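PDB 6WYN: esterase Rv0045c from Mycobacterium tuberculosis, which hydrolyses carboxylic esters, with the highest activity on short, straight-chain alkyl esters, although its physiological substrate is unknown. Local coordinates for residues A[263-269]-A[291-297]; A[83-89]-A[108-114]; A[69-73]-A[136-140]. All blocks are in the same frame, centred on the assembly; numbering follows the deposited sequence.

Contact 1 (A[263-269]-A[291-297]); sequences WDDVDAL and ELHRRAT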
loop_
_atom_site.group_PDB
_atom_site.type_symbol
_atom_site.label_atom_id
_atom_site.label_comp_id
_atom_site.label_asym_id
_atom_site.label_seq_id
_atom_site.Cartn_x
_atom_site.Cartn_y
_atom_site.Cartn_z
ATOM N N TRP A 263 -5.328 16.712 -8.235
ATOM C CA TRP A 263 -4.847 17.128 -9.587
ATOM C C TRP A 263 -4.055 18.435 -9.553
ATOM O O TRP A 263 -3.090 18.526 -10.312
ATOM C CB TRP A 263 -5.983 17.196 -10.596
ATOM C CG TRP A 263 -6.419 15.855 -11.092
ATOM C CD1 TRP A 263 -7.640 15.278 -10.923
ATOM C CD2 TRP A 263 -5.606 14.898 -11.794
ATOM N NE1 TRP A 263 -7.676 14.064 -11.544
ATOM C CE2 TRP A 263 -6.437 13.798 -12.083
ATOM C CE3 TRP A 263 -4.279 14.891 -12.255
ATOM C CZ2 TRP A 263 -5.966 12.671 -12.748
ATOM C CZ3 TRP A 263 -3.815 13.788 -12.944
ATOM C CH2 TRP A 263 -4.659 12.700 -13.202
ATOM N N ASP A 264 -4.370 19.402 -8.680
ATOM C CA ASP A 264 -3.528 20.619 -8.548
ATOM C C ASP A 264 -2.156 20.225 -8.049
ATOM O O ASP A 264 -1.168 20.830 -8.525
ATOM C CB ASP A 264 -4.127 21.663 -7.616
ATOM C CG ASP A 264 -5.357 22.283 -8.232
ATOM O OD1 ASP A 264 -5.403 22.357 -9.478
ATOM O OD2 ASP A 264 -6.276 22.576 -7.478
ATOM N N ASP A 265 -2.096 19.277 -7.110
ATOM C CA ASP A 265 -0.798 18.746 -6.600
ATOM C C ASP A 265 -0.002 18.092 -7.734
ATOM O O ASP A 265 1.168 18.389 -7.812
ATOM C CB ASP A 265 -0.984 17.763 -5.448
ATOM C CG ASP A 265 -1.469 18.422 -4.175
ATOM O OD1 ASP A 265 -1.359 19.687 -4.075
ATOM O OD2 ASP A 265 -1.976 17.681 -3.309
ATOM N N VAL A 266 -0.615 17.244 -8.564
ATOM C CA VAL A 266 0.057 16.662 -9.780
ATOM C C VAL A 266 0.580 17.785 -10.693
ATOM O O VAL A 266 1.738 17.683 -11.150
ATOM C CB VAL A 266 -0.880 15.724 -10.562
ATOM C CG1 VAL A 266 -0.219 15.274 -11.862
ATOM C CG2 VAL A 266 -1.307 14.533 -9.715
ATOM N N ASP A 267 -0.209 18.844 -10.923
ATOM C CA ASP A 267 0.227 19.972 -11.788
ATOM C C ASP A 267 1.479 20.627 -11.202
ATOM O O ASP A 267 2.370 20.979 -12.012
ATOM C CB ASP A 267 -0.851 21.046 -11.954
ATOM C CG ASP A 267 -2.046 20.608 -12.767
ATOM O OD1 ASP A 267 -1.922 19.613 -13.450
ATOM O OD2 ASP A 267 -3.113 21.233 -12.648
ATOM N N ALA A 268 1.597 20.704 -9.870
ATOM C CA ALA A 268 2.699 21.412 -9.170
ATOM C C ALA A 268 3.924 20.522 -8.907
ATOM O O ALA A 268 5.013 21.085 -8.846
ATOM C CB ALA A 268 2.186 21.989 -7.872
ATOM N N LEU A 269 3.776 19.213 -8.671
ATOM C CA LEU A 269 4.912 18.296 -8.301
ATOM C C LEU A 269 6.029 18.470 -9.311
ATOM O O LEU A 269 5.672 18.406 -10.496
ATOM C CB LEU A 269 4.525 16.815 -8.476
ATOM C CG LEU A 269 3.408 16.333 -7.589
ATOM C CD1 LEU A 269 3.138 14.877 -7.822
ATOM C CD2 LEU A 269 3.772 16.632 -6.155
ATOM N N GLU A 291 -4.583 11.179 -19.052
ATOM C CA GLU A 291 -4.845 12.373 -18.176
ATOM C C GLU A 291 -3.635 12.582 -17.264
ATOM O O GLU A 291 -3.112 13.705 -17.124
ATOM C CB GLU A 291 -6.167 12.163 -17.419
ATOM C CG GLU A 291 -6.486 13.253 -16.394
ATOM C CD GLU A 291 -7.734 13.006 -15.586
ATOM O OE1 GLU A 291 -8.417 14.022 -15.248
ATOM O OE2 GLU A 291 -8.083 11.809 -15.360
ATOM N N LEU A 292 -3.102 11.500 -16.730
ATOM C CA LEU A 292 -1.921 11.596 -15.843
ATOM C C LEU A 292 -0.727 12.122 -16.639
ATOM O O LEU A 292 0.001 13.024 -16.135
ATOM C CB LEU A 292 -1.638 10.228 -15.241
ATOM C CG LEU A 292 -0.420 10.153 -14.338
ATOM C CD1 LEU A 292 -0.535 11.135 -13.195
ATOM C CD2 LEU A 292 -0.260 8.747 -13.817
ATOM N N HIS A 293 -0.546 11.659 -17.875
ATOM C CA HIS A 293 0.570 12.129 -18.725
ATOM C C HIS A 293 0.431 13.638 -18.944
ATOM O O HIS A 293 1.431 14.342 -18.845
ATOM C CB HIS A 293 0.657 11.375 -20.079
ATOM C CG HIS A 293 1.609 12.086 -20.978
ATOM N ND1 HIS A 293 1.180 13.017 -21.918
ATOM C CD2 HIS A 293 2.958 12.146 -20.967
ATOM C CE1 HIS A 293 2.233 13.591 -22.470
ATOM N NE2 HIS A 293 3.343 13.065 -21.903
ATOM N N ARG A 294 -0.768 14.103 -19.270
ATOM C CA ARG A 294 -0.988 15.527 -19.650
ATOM C C ARG A 294 -0.752 16.442 -18.440
ATOM O O ARG A 294 -0.127 17.497 -18.622
ATOM C CB ARG A 294 -2.391 15.694 -20.238
ATOM C CG ARG A 294 -2.516 15.146 -21.659
ATOM C CD ARG A 294 -3.752 15.648 -22.415
ATOM N NE ARG A 294 -4.919 15.351 -21.598
ATOM C CZ ARG A 294 -5.604 14.211 -21.637
ATOM N NH1 ARG A 294 -5.269 13.282 -22.528
ATOM N NH2 ARG A 294 -6.620 14.019 -20.800
ATOM N N ARG A 295 -1.150 16.021 -17.233
ATOM C CA ARG A 295 -1.046 16.906 -16.035
ATOM C C ARG A 295 0.352 16.851 -15.400
ATOM O O ARG A 295 0.828 17.917 -14.960
ATOM C CB ARG A 295 -2.128 16.539 -15.016
ATOM C CG ARG A 295 -3.539 16.547 -15.585
ATOM C CD ARG A 295 -4.106 17.943 -15.746
ATOM N NE ARG A 295 -5.481 18.006 -15.273
ATOM C CZ ARG A 295 -5.851 18.515 -14.106
ATOM N NH1 ARG A 295 -4.945 19.015 -13.285
ATOM N NH2 ARG A 295 -7.127 18.526 -13.765
ATOM N N ALA A 296 0.976 15.670 -15.334
ATOM C CA ALA A 296 2.307 15.499 -14.696
ATOM C C ALA A 296 3.342 16.359 -15.421
ATOM O O ALA A 296 3.358 16.363 -16.642
ATOM C CB ALA A 296 2.731 14.059 -14.742
ATOM N N THR A 297 4.258 16.967 -14.694
ATOM C CA THR A 297 5.407 17.694 -15.283
ATOM C C THR A 297 6.374 16.666 -15.887
ATOM O O THR A 297 6.927 16.943 -16.970
ATOM C CB THR A 297 6.069 18.647 -14.278
ATOM O OG1 THR A 297 6.627 17.878 -13.218
ATOM C CG2 THR A 297 5.114 19.655 -13.686
HETATM O O HOH W 1 3.912 16.701 -11.779
#
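Trp263 turns one face of its indole to both Glu291 and Arg295, side chains one turn apart on the last turns of helix 286-295, in a helix-helix contact of the alpha/beta-hydrolase fold. The segment axes approach to 9.8 Å at 51°. The six-membered end of the ring is the bump: CZ2 lies 3.4 Å from CD of Glu291, whose carboxylate is turned 30° from the ring and bonds through OE2 to Ser183, while CE3 and CZ3 rest on CB and CG of Arg295. The Arg295 chain, bent at chi2 and chi3, folds back so that one guanidinium face lies over the indole CG-CD2 side, the planes 39° apart. That bend also delivers NH1 to Asp267, 2.9 Å from OD2 and hydrogen-bonded to OD1 on its syn side, close to the guanidinium plane. Nearer the helix ends the smaller Val266 fills the contact, its CG1 set 3.7 Å from the backbone N of Ala296; the side chain also touches Ile162 of helix 156-167. Beyond both helices a water bridges the O atoms of Val266 and Leu269 to Thr297 N, and Thr297 OG1 donates to an in-plane lone pair of Leu269 O at 2.9 Å.

Contact 2 (A[83-89]-A[108-114]); sequences PRVIFLH and PALAVDL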
loop_
_atom_site.group_PDB
_atom_site.type_symbol
_atom_site.label_atom_id
_atom_site.label_comp_id
_atom_site.label_asym_id
_atom_site.label_seq_id
_atom_site.Cartn_x
_atom_site.Cartn_y
_atom_site.Cartn_z
ATOM N N PRO A 83 16.685 4.116 5.187
ATOM C CA PRO A 83 15.881 3.621 4.061
ATOM C C PRO A 83 16.148 4.376 2.753
ATOM O O PRO A 83 16.219 5.578 2.797
ATOM C CB PRO A 83 14.438 3.894 4.500
ATOM C CG PRO A 83 14.489 4.070 5.989
ATOM C CD PRO A 83 15.894 4.491 6.367
ATOM N N ARG A 84 16.246 3.662 1.631
ATOM C CA ARG A 84 16.326 4.254 0.271
ATOM C C ARG A 84 14.915 4.449 -0.319
ATOM O O ARG A 84 14.740 5.374 -1.117
ATOM C CB ARG A 84 17.078 3.331 -0.695
ATOM C CG ARG A 84 18.599 3.371 -0.682
ATOM C CD ARG A 84 19.174 2.705 -1.944
ATOM N NE ARG A 84 19.102 3.574 -3.121
ATOM C CZ ARG A 84 19.400 3.231 -4.380
ATOM N NH1 ARG A 84 19.789 2.002 -4.676
ATOM N NH2 ARG A 84 19.284 4.130 -5.347
ATOM N N VAL A 85 13.939 3.596 0.031
ATOM C CA VAL A 85 12.600 3.614 -0.599
ATOM C C VAL A 85 11.545 3.593 0.488
ATOM O O VAL A 85 11.684 2.819 1.436
ATOM C CB VAL A 85 12.416 2.398 -1.516
ATOM C CG1 VAL A 85 11.132 2.508 -2.310
ATOM C CG2 VAL A 85 13.630 2.231 -2.436
ATOM N N ILE A 86 10.525 4.383 0.302
ATOM C CA ILE A 86 9.288 4.326 1.112
ATOM C C ILE A 86 8.193 3.640 0.311
ATOM O O ILE A 86 7.985 4.034 -0.837
ATOM C CB ILE A 86 8.895 5.750 1.512
ATOM C CG1 ILE A 86 10.017 6.467 2.263
ATOM C CG2 ILE A 86 7.619 5.697 2.312
ATOM C CD1 ILE A 86 9.863 7.987 2.252
ATOM N N PHE A 87 7.478 2.704 0.923
ATOM C CA PHE A 87 6.353 1.980 0.307
ATOM C C PHE A 87 5.086 2.308 1.092
ATOM O O PHE A 87 5.138 2.219 2.345
ATOM C CB PHE A 87 6.628 0.480 0.327
ATOM C CG PHE A 87 7.727 0.006 -0.579
ATOM C CD1 PHE A 87 9.030 -0.076 -0.136
ATOM C CD2 PHE A 87 7.434 -0.415 -1.872
ATOM C CE1 PHE A 87 10.048 -0.551 -0.961
ATOM C CE2 PHE A 87 8.449 -0.844 -2.712
ATOM C CZ PHE A 87 9.741 -0.933 -2.255
ATOM N N LEU A 88 4.013 2.644 0.384
ATOM C CA LEU A 88 2.683 2.935 0.964
ATOM C C LEU A 88 1.672 1.982 0.345
ATOM O O LEU A 88 1.440 2.079 -0.864
ATOM C CB LEU A 88 2.331 4.395 0.717
ATOM C CG LEU A 88 3.406 5.397 1.160
ATOM C CD1 LEU A 88 2.951 6.816 0.925
ATOM C CD2 LEU A 88 3.684 5.271 2.660
ATOM N N HIS A 89 1.087 1.118 1.160
ATOM C CA HIS A 89 0.061 0.136 0.741
ATOM C C HIS A 89 -1.291 0.763 0.357
ATOM O O HIS A 89 -1.529 1.994 0.490
ATOM C CB HIS A 89 -0.132 -0.848 1.895
ATOM C CG HIS A 89 -0.709 -0.218 3.115
ATOM N ND1 HIS A 89 -2.068 0.032 3.234
ATOM C CD2 HIS A 89 -0.127 0.157 4.288
ATOM C CE1 HIS A 89 -2.283 0.567 4.437
ATOM N NE2 HIS A 89 -1.125 0.617 5.099
ATOM N N PRO A 108 17.494 -1.214 1.547
ATOM C CA PRO A 108 16.907 -0.662 2.779
ATOM C C PRO A 108 15.626 0.134 2.474
ATOM O O PRO A 108 15.570 0.947 1.535
ATOM C CB PRO A 108 18.014 0.210 3.378
ATOM C CG PRO A 108 18.972 0.468 2.213
ATOM C CD PRO A 108 18.862 -0.727 1.280
ATOM N N ALA A 109 14.579 -0.091 3.270
ATOM C CA ALA A 109 13.235 0.440 2.931
ATOM C C ALA A 109 12.387 0.696 4.167
ATOM O O ALA A 109 12.614 0.055 5.157
ATOM C CB ALA A 109 12.566 -0.548 2.022
ATOM N N LEU A 110 11.361 1.538 4.043
ATOM C CA LEU A 110 10.373 1.770 5.117
ATOM C C LEU A 110 9.015 1.488 4.498
ATOM O O LEU A 110 8.626 2.207 3.549
ATOM C CB LEU A 110 10.490 3.202 5.649
ATOM C CG LEU A 110 9.706 3.461 6.932
ATOM C CD1 LEU A 110 10.355 2.763 8.108
ATOM C CD2 LEU A 110 9.568 4.951 7.243
ATOM N N ALA A 111 8.326 0.504 5.022
ATOM C CA ALA A 111 6.949 0.182 4.619
ATOM C C ALA A 111 6.012 0.660 5.733
ATOM O O ALA A 111 6.005 0.113 6.833
ATOM C CB ALA A 111 6.835 -1.288 4.303
ATOM N N VAL A 112 5.268 1.696 5.396
ATOM C CA VAL A 112 4.464 2.349 6.446
ATOM C C VAL A 112 3.050 1.806 6.536
ATOM O O VAL A 112 2.501 1.483 5.505
ATOM C CB VAL A 112 4.413 3.860 6.177
ATOM C CG1 VAL A 112 3.671 4.565 7.272
ATOM C CG2 VAL A 112 5.799 4.455 6.011
ATOM N N ASP A 113 2.532 1.686 7.754
ATOM C CA ASP A 113 1.086 1.423 7.954
ATOM C C ASP A 113 0.350 2.767 7.870
ATOM O O ASP A 113 0.660 3.650 8.653
ATOM C CB ASP A 113 0.781 0.732 9.278
ATOM C CG ASP A 113 1.200 -0.735 9.392
ATOM O OD1 ASP A 113 1.181 -1.434 8.350
ATOM O OD2 ASP A 113 1.532 -1.189 10.538
ATOM N N LEU A 114 -0.516 2.939 6.873
ATOM C CA LEU A 114 -1.346 4.133 6.729
ATOM C C LEU A 114 -2.236 4.231 7.972
ATOM O O LEU A 114 -2.631 3.233 8.536
ATOM C CB LEU A 114 -2.195 4.053 5.455
ATOM C CG LEU A 114 -1.451 4.121 4.117
ATOM C CD1 LEU A 114 -2.483 4.077 3.030
ATOM C CD2 LEU A 114 -0.544 5.352 3.988
HETATM O O HOH W 2 3.087 0.236 3.261
#
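Pro108 O takes two backbone donors from the neighbouring segment: Arg84 N at 2.8 Å, approaching from above the carbonyl plane, and Val85 N in a longer, weak bond. From there the strands 85-88 and 109-112 run parallel, their axes 4.8 Å apart and 18° from alignment, with the bonds alternating in direction: Leu110 N to Val85 O, Phe87 N to Leu110 O at 2.9 Å, then Val112 N to Phe87 O. Past this point the strands separate, and a water enters the gap, donating to both Phe87 O and Val112 O. On the Phe87 face the ring turns its edge to Ala109, Phe87 CE1 3.9 Å from Ala109 CB, and its CB sits beside that of Ala111; Trp98 meets the same ring. The other face carries Ile86, Leu88, Leu110 and Val112. There Leu88 and Val112 lie side by side, Leu88 CD2 3.9 Å from Val112 CB, under helix 130-144, whose Leu137 and Leu141 touch Val112.

At the C-terminal ends His89 reaches across. Its chi1 of 66° holds the ring between its own N and carbonyl carbon, which brings NE2 to within 3.0 Å of Leu114 N, the donor of a nearly straight bond. NE2 is thus an acceptor, although the donor stands 32° out of the ring plane. Leu114 also covers one ring face in a CH-pi contact, its CG 3.9 Å from the ring centroid, and His117 meets the ring edge-to-face. Gly91, which influences substrate selectivity, follows closely in the chain, and the Leu114 side chain lies about 8 Å from that of Ser155, the probable nucleophile. Helix 99-105 connects the two strands, making this a beta-alpha-beta crossover in the central sheet of an alpha/beta hydrolase, its carboxyl ends directed to the active-site side.

Contact 3 (A[69-73]-A[136-140]); sequences QAGAI and TLAPV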
loop_
_atom_site.group_PDB
_atom_site.type_symbol
_atom_site.label_atom_id
_atom_site.label_comp_id
_atom_site.label_asym_id
_atom_site.label_seq_id
_atom_site.Cartn_x
_atom_site.Cartn_y
_atom_site.Cartn_z
ATOM N N GLN A 69 7.721 2.973 15.402
ATOM C CA GLN A 69 6.508 3.787 15.642
ATOM C C GLN A 69 6.930 5.209 15.987
ATOM O O GLN A 69 7.932 5.392 16.763
ATOM C CB GLN A 69 5.652 3.138 16.709
ATOM C CG GLN A 69 4.380 3.940 17.022
ATOM C CD GLN A 69 3.650 3.428 18.232
ATOM O OE1 GLN A 69 3.986 2.383 18.745
ATOM N NE2 GLN A 69 2.726 4.209 18.782
ATOM N N ALA A 70 6.204 6.187 15.439
ATOM C CA ALA A 70 6.255 7.581 15.927
ATOM C C ALA A 70 4.827 8.059 16.063
ATOM O O ALA A 70 4.216 8.381 15.017
ATOM C CB ALA A 70 7.045 8.475 15.027
ATOM N N GLY A 71 4.264 7.906 17.262
ATOM C CA GLY A 71 2.907 8.369 17.550
ATOM C C GLY A 71 1.903 7.511 16.837
ATOM O O GLY A 71 1.937 6.277 17.039
ATOM N N ALA A 72 1.079 8.158 16.003
ATOM C CA ALA A 72 -0.053 7.554 15.261
ATOM C C ALA A 72 0.376 6.571 14.141
ATOM O O ALA A 72 -0.519 5.797 13.674
ATOM C CB ALA A 72 -0.902 8.670 14.704
ATOM N N ILE A 73 1.641 6.567 13.727
ATOM C CA ILE A 73 2.152 5.777 12.556
ATOM C C ILE A 73 3.102 4.654 13.016
ATOM O O ILE A 73 4.127 4.956 13.651
ATOM C CB ILE A 73 2.875 6.678 11.550
ATOM C CG1 ILE A 73 1.937 7.778 11.040
ATOM C CG2 ILE A 73 3.442 5.828 10.393
ATOM C CD1 ILE A 73 0.632 7.238 10.515
ATOM N N THR A 136 -0.382 13.503 8.574
ATOM C CA THR A 136 0.132 12.622 9.650
ATOM C C THR A 136 1.554 12.126 9.278
ATOM O O THR A 136 2.495 12.201 10.128
ATOM C CB THR A 136 -0.890 11.526 9.900
ATOM O OG1 THR A 136 -2.203 12.081 10.075
ATOM C CG2 THR A 136 -0.502 10.652 11.077
ATOM N N LEU A 137 1.774 11.691 8.029
ATOM C CA LEU A 137 2.990 10.922 7.651
ATOM C C LEU A 137 4.187 11.822 7.494
ATOM O O LEU A 137 5.253 11.347 7.806
ATOM C CB LEU A 137 2.760 10.107 6.373
ATOM C CG LEU A 137 2.001 8.796 6.564
ATOM C CD1 LEU A 137 1.402 8.312 5.249
ATOM C CD2 LEU A 137 2.924 7.748 7.113
ATOM N N ALA A 138 4.056 13.061 6.996
ATOM C CA ALA A 138 5.244 13.822 6.561
ATOM C C ALA A 138 6.286 13.953 7.685
ATOM O O ALA A 138 7.488 13.720 7.477
ATOM C CB ALA A 138 4.846 15.177 6.016
ATOM N N PRO A 139 5.907 14.386 8.904
ATOM C CA PRO A 139 6.903 14.579 9.968
ATOM C C PRO A 139 7.546 13.238 10.392
ATOM O O PRO A 139 8.692 13.166 10.705
ATOM C CB PRO A 139 6.106 15.176 11.157
ATOM C CG PRO A 139 4.694 15.352 10.693
ATOM C CD PRO A 139 4.544 14.705 9.320
ATOM N N VAL A 140 6.784 12.158 10.339
ATOM C CA VAL A 140 7.325 10.809 10.676
ATOM C C VAL A 140 8.371 10.403 9.636
ATOM O O VAL A 140 9.451 9.939 10.004
ATOM C CB VAL A 140 6.178 9.803 10.781
ATOM C CG1 VAL A 140 6.688 8.354 10.992
ATOM C CG2 VAL A 140 5.228 10.217 11.907
#
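The tight hairpin that joins the first two strands of the sheet, 65-70 and 73-78, packs here against helix 130-144. Ile73, at the start of the second strand, is the chief bump, and Thr136, Leu137 and Val140 meet it along one side of the helix. Its CD1 reaches furthest, 3.6 Å from Thr136 CG2; CG2 instead lies 3.8 Å from Leu137 CD2 and slightly further from Val140 CG1. With chi1 at -59° the CG1 arm runs to Thr136 and CG2 toward Val140, with Leu137 CD2 touching both. The turn from Ala70 to Ile73 is of type II', with Gly71 at its positive-phi corner (71°). Its own closing bond, Ile73 N to Ala70 O, is weak, while Ala70 N bonds to Ile73 O at 3.0 Å. Gln69 adds a side-chain bond to the bend: its NE2 donates to Gly71 O at 2.8 Å, near the planes of both the amide and the carbonyl. Facing the helix, Ala70 CB lies 4.0 Å from Val140 CG2. No hydrogen bond crosses the interface, and Thr136 OG1 bonds back to Leu132 O within its own helix, which turns the CG2 methyl toward Ile73 and the CB of Ala72, 4.2 Å away.

From the N terminus, residues 69-73 come first, but contact 3 closes only when helix 130-144 arrives, 63 residues on. Within that loop lies contact 2, whose segments 83-89 and 108-114 close a short crossover of 18 residues. Contact 1 comes later in series, joining 263-269 to 291-297 across strand 273-278. Contacts 2 and 3 touch, their centres 12 Å apart: Val112 CG1 meets Leu137 CD2 at 3.3 Å and Ile73 CG2 at 3.4 Å, so hairpin, strand 109-112 and helix share one apolar core. Contact 1 stands separate, its nearest atoms about 12 Å from either, and ties together helices near the opposite edge strand, 299-305.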